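PLP-Dependent L-Arginine Hydroxylase MppP (PDB 6C92) probably hydroxylates L-arginine using pyridoxal 5'-phosphate, held here as an aldimine with that amino acid. Local coordinates at residues V105-L110 / L147-C152. Sequence-based numbering, arbitrary orientation.
Sequences VDRVAL and LSSVGC
Arg107 meets Ser149 through the NE/NH1 edge of its guanidinium, one nitrogen for the carbonyl and one for the hydroxyl. Arg107 NE donates to Ser149 O at 2.8 Å; the acceptor is only 7° out of the guanidinium plane, yet NE approaches tilted 34° from the carbonyl plane. Arg107 NH1 donates to Ser149 OG at 2.9 Å, with OG further from the guanidinium plane. The bend at chi3 (48°) brings this edge to Ser149. Ser149 OG is also hydrogen-bonded to Leu146 O, so the hydroxyl links the arginine to helix 144-148. With an alanine here instead of Arg107, Ser149 would probably lose both donors, although its OG would keep Leu146 O.

Alongside, the backbones pair where strand 152-156 begins beside strand 107-112: Gly151 N donates to Arg107 O (2.9 Å), and Ala109 N to Cys152 O (2.8 Å). Val150 CG2 lies against this backbone, 3.3 Å from Arg107 O, and packs on Ala109 CB at 4.0 Å. Val108 CG1, anti to its own N, meets Cys152 SG at 4.1 Å, and Val105 CG1 rests 3.8 Å from Gly151 CA. The contact thus joins neighbouring parallel strands in the seven-stranded mixed sheet of a class I aminotransferase-type fold, away from the magnesium-binding aspartates. Its chemistry is mixed: backbone bonds satisfy Arg107 O and Cys152 O among valine side chains, while Cys152 N is buried without a partner.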
ATOM      1  N   VAL A 105      20.549  -2.632  11.619  1.00 20.16           N
ATOM      2  CA  VAL A 105      20.057  -3.070  12.914  1.00 18.49           C
ATOM      3  C   VAL A 105      19.856  -4.573  12.853  1.00 19.71           C
ATOM      4  O   VAL A 105      19.224  -5.082  11.921  1.00 22.52           O
ATOM      5  CB  VAL A 105      18.750  -2.352  13.293  1.00 18.54           C
ATOM      6  CG1 VAL A 105      18.127  -2.956  14.510  1.00 22.46           C
ATOM      7  CG2 VAL A 105      19.022  -0.888  13.517  1.00 23.46           C
ATOM      8  N   ASP A 106      20.401  -5.276  13.834  1.00 21.62           N
ATOM      9  CA  ASP A 106      20.179  -6.707  13.941  1.00 29.57           C
ATOM     10  C   ASP A 106      19.056  -7.070  14.890  1.00 22.71           C
ATOM     11  O   ASP A 106      18.369  -8.061  14.642  1.00 21.75           O
ATOM     12  CB  ASP A 106      21.471  -7.409  14.382  1.00 44.85           C
ATOM     13  CG  ASP A 106      22.389  -7.698  13.204  1.00 83.64           C
ATOM     14  OD1 ASP A 106      21.885  -8.165  12.154  1.00 81.62           O
ATOM     15  OD2 ASP A 106      23.604  -7.434  13.313  1.00111.72           O
ATOM     16  N   ARG A 107      18.873  -6.309  15.979  1.00 18.70           N
ATOM     17  CA  ARG A 107      17.931  -6.641  17.038  1.00 18.77           C
ATOM     18  C   ARG A 107      17.038  -5.452  17.353  1.00 22.97           C
ATOM     19  O   ARG A 107      17.511  -4.319  17.435  1.00 20.17           O
ATOM     20  CB  ARG A 107      18.655  -7.067  18.336  1.00 25.15           C
ATOM     21  CG  ARG A 107      19.251  -8.461  18.298  1.00 33.32           C
ATOM     22  CD  ARG A 107      20.399  -8.620  19.304  1.00 38.24           C
ATOM     23  NE  ARG A 107      20.109  -8.137  20.659  1.00 43.91           N
ATOM     24  CZ  ARG A 107      19.657  -8.894  21.664  1.00 42.67           C
ATOM     25  NH1 ARG A 107      19.455  -8.366  22.867  1.00 40.28           N
ATOM     26  NH2 ARG A 107      19.406 -10.177  21.486  1.00 39.31           N
ATOM     27  N   VAL A 108      15.760  -5.742  17.585  1.00 18.21           N
ATOM     28  CA  VAL A 108      14.746  -4.750  17.931  1.00 15.88           C
ATOM     29  C   VAL A 108      14.098  -5.196  19.221  1.00 21.59           C
ATOM     30  O   VAL A 108      13.658  -6.345  19.335  1.00 20.06           O
ATOM     31  CB  VAL A 108      13.672  -4.582  16.839  1.00 19.23           C
ATOM     32  CG1 VAL A 108      12.596  -3.551  17.276  1.00 19.28           C
ATOM     33  CG2 VAL A 108      14.313  -4.200  15.522  1.00 21.84           C
ATOM     34  N   ALA A 109      14.043  -4.291  20.187  1.00 17.79           N
ATOM     35  CA  ALA A 109      13.251  -4.512  21.383  1.00 18.93           C
ATOM     36  C   ALA A 109      11.813  -4.115  21.081  1.00 20.69           C
ATOM     37  O   ALA A 109      11.565  -2.983  20.667  1.00 20.15           O
ATOM     38  CB  ALA A 109      13.811  -3.693  22.544  1.00 20.95           C
ATOM     39  N   LEU A 110      10.874  -5.034  21.282  1.00 16.87           N
ATOM     40  CA  LEU A 110       9.488  -4.840  20.870  1.00 16.61           C
ATOM     41  C   LEU A 110       8.561  -5.128  22.042  1.00 19.84           C
ATOM     42  O   LEU A 110       8.719  -6.141  22.725  1.00 20.56           O
ATOM     43  CB  LEU A 110       9.156  -5.749  19.684  1.00 21.97           C
ATOM     44  CG  LEU A 110       7.710  -5.754  19.196  1.00 17.73           C
ATOM     45  CD1 LEU A 110       7.257  -4.397  18.766  1.00 19.70           C
ATOM     46  CD2 LEU A 110       7.572  -6.704  18.040  1.00 18.22           C
ATOM     47  N   LEU A 147      19.434  -1.931  26.158  1.00 26.21           N
ATOM     48  CA  LEU A 147      19.496  -0.838  25.195  1.00 29.51           C
ATOM     49  C   LEU A 147      20.796  -0.843  24.406  1.00 27.94           C
ATOM     50  O   LEU A 147      20.804  -0.425  23.247  1.00 28.15           O
ATOM     51  CB  LEU A 147      19.330   0.503  25.902  1.00 28.09           C
ATOM     52  CG  LEU A 147      17.926   0.844  26.372  1.00 31.00           C
ATOM     53  CD1 LEU A 147      17.926   1.977  27.357  1.00 32.56           C
ATOM     54  CD2 LEU A 147      17.067   1.203  25.174  1.00 36.94           C
ATOM     55  N   SER A 148      21.898  -1.286  25.009  1.00 29.61           N
ATOM     56  CA  SER A 148      23.157  -1.347  24.281  1.00 35.21           C
ATOM     57  C   SER A 148      23.214  -2.526  23.319  1.00 36.24           C
ATOM     58  O   SER A 148      24.133  -2.578  22.497  1.00 39.90           O
ATOM     59  CB  SER A 148      24.348  -1.421  25.258  1.00 33.48           C
ATOM     60  OG  SER A 148      24.314  -2.611  26.013  1.00 38.55           O
ATOM     61  N   SER A 149      22.254  -3.457  23.392  1.00 29.15           N
ATOM     62  CA  SER A 149      22.241  -4.651  22.566  1.00 27.88           C
ATOM     63  C   SER A 149      21.215  -4.584  21.435  1.00 32.58           C
ATOM     64  O   SER A 149      21.047  -5.551  20.694  1.00 24.87           O
ATOM     65  CB  SER A 149      21.945  -5.869  23.424  1.00 30.79           C
ATOM     66  OG  SER A 149      20.592  -5.911  23.805  1.00 34.49           O
ATOM     67  N   VAL A 150      20.497  -3.492  21.309  1.00 23.13           N
ATOM     68  CA  VAL A 150      19.394  -3.389  20.363  1.00 22.27           C
ATOM     69  C   VAL A 150      19.558  -2.076  19.610  1.00 22.06           C
ATOM     70  O   VAL A 150      20.064  -1.100  20.170  1.00 25.66           O
ATOM     71  CB  VAL A 150      18.108  -3.532  21.222  1.00 31.47           C
ATOM     72  CG1 VAL A 150      17.444  -2.229  21.578  1.00 26.93           C
ATOM     73  CG2 VAL A 150      17.222  -4.606  20.760  1.00 39.89           C
ATOM     74  N   GLY A 151      19.179  -2.053  18.314  1.00 18.48           N
ATOM     75  CA  GLY A 151      19.309  -0.867  17.488  1.00 19.76           C
ATOM     76  C   GLY A 151      18.046  -0.039  17.370  1.00 18.06           C
ATOM     77  O   GLY A 151      18.050   1.063  16.811  1.00 18.88           O
ATOM     78  N   CYS A 152      16.954  -0.597  17.868  1.00 18.54           N
ATOM     79  CA  CYS A 152      15.648   0.027  17.837  1.00 16.50           C
ATOM     80  C   CYS A 152      14.823  -0.533  18.982  1.00 17.00           C
ATOM     81  O   CYS A 152      14.919  -1.729  19.300  1.00 19.76           O
ATOM     82  CB  CYS A 152      14.946  -0.242  16.498  1.00 18.74           C
ATOM     83  SG  CYS A 152      13.240   0.406  16.347  1.00 21.02           S
TER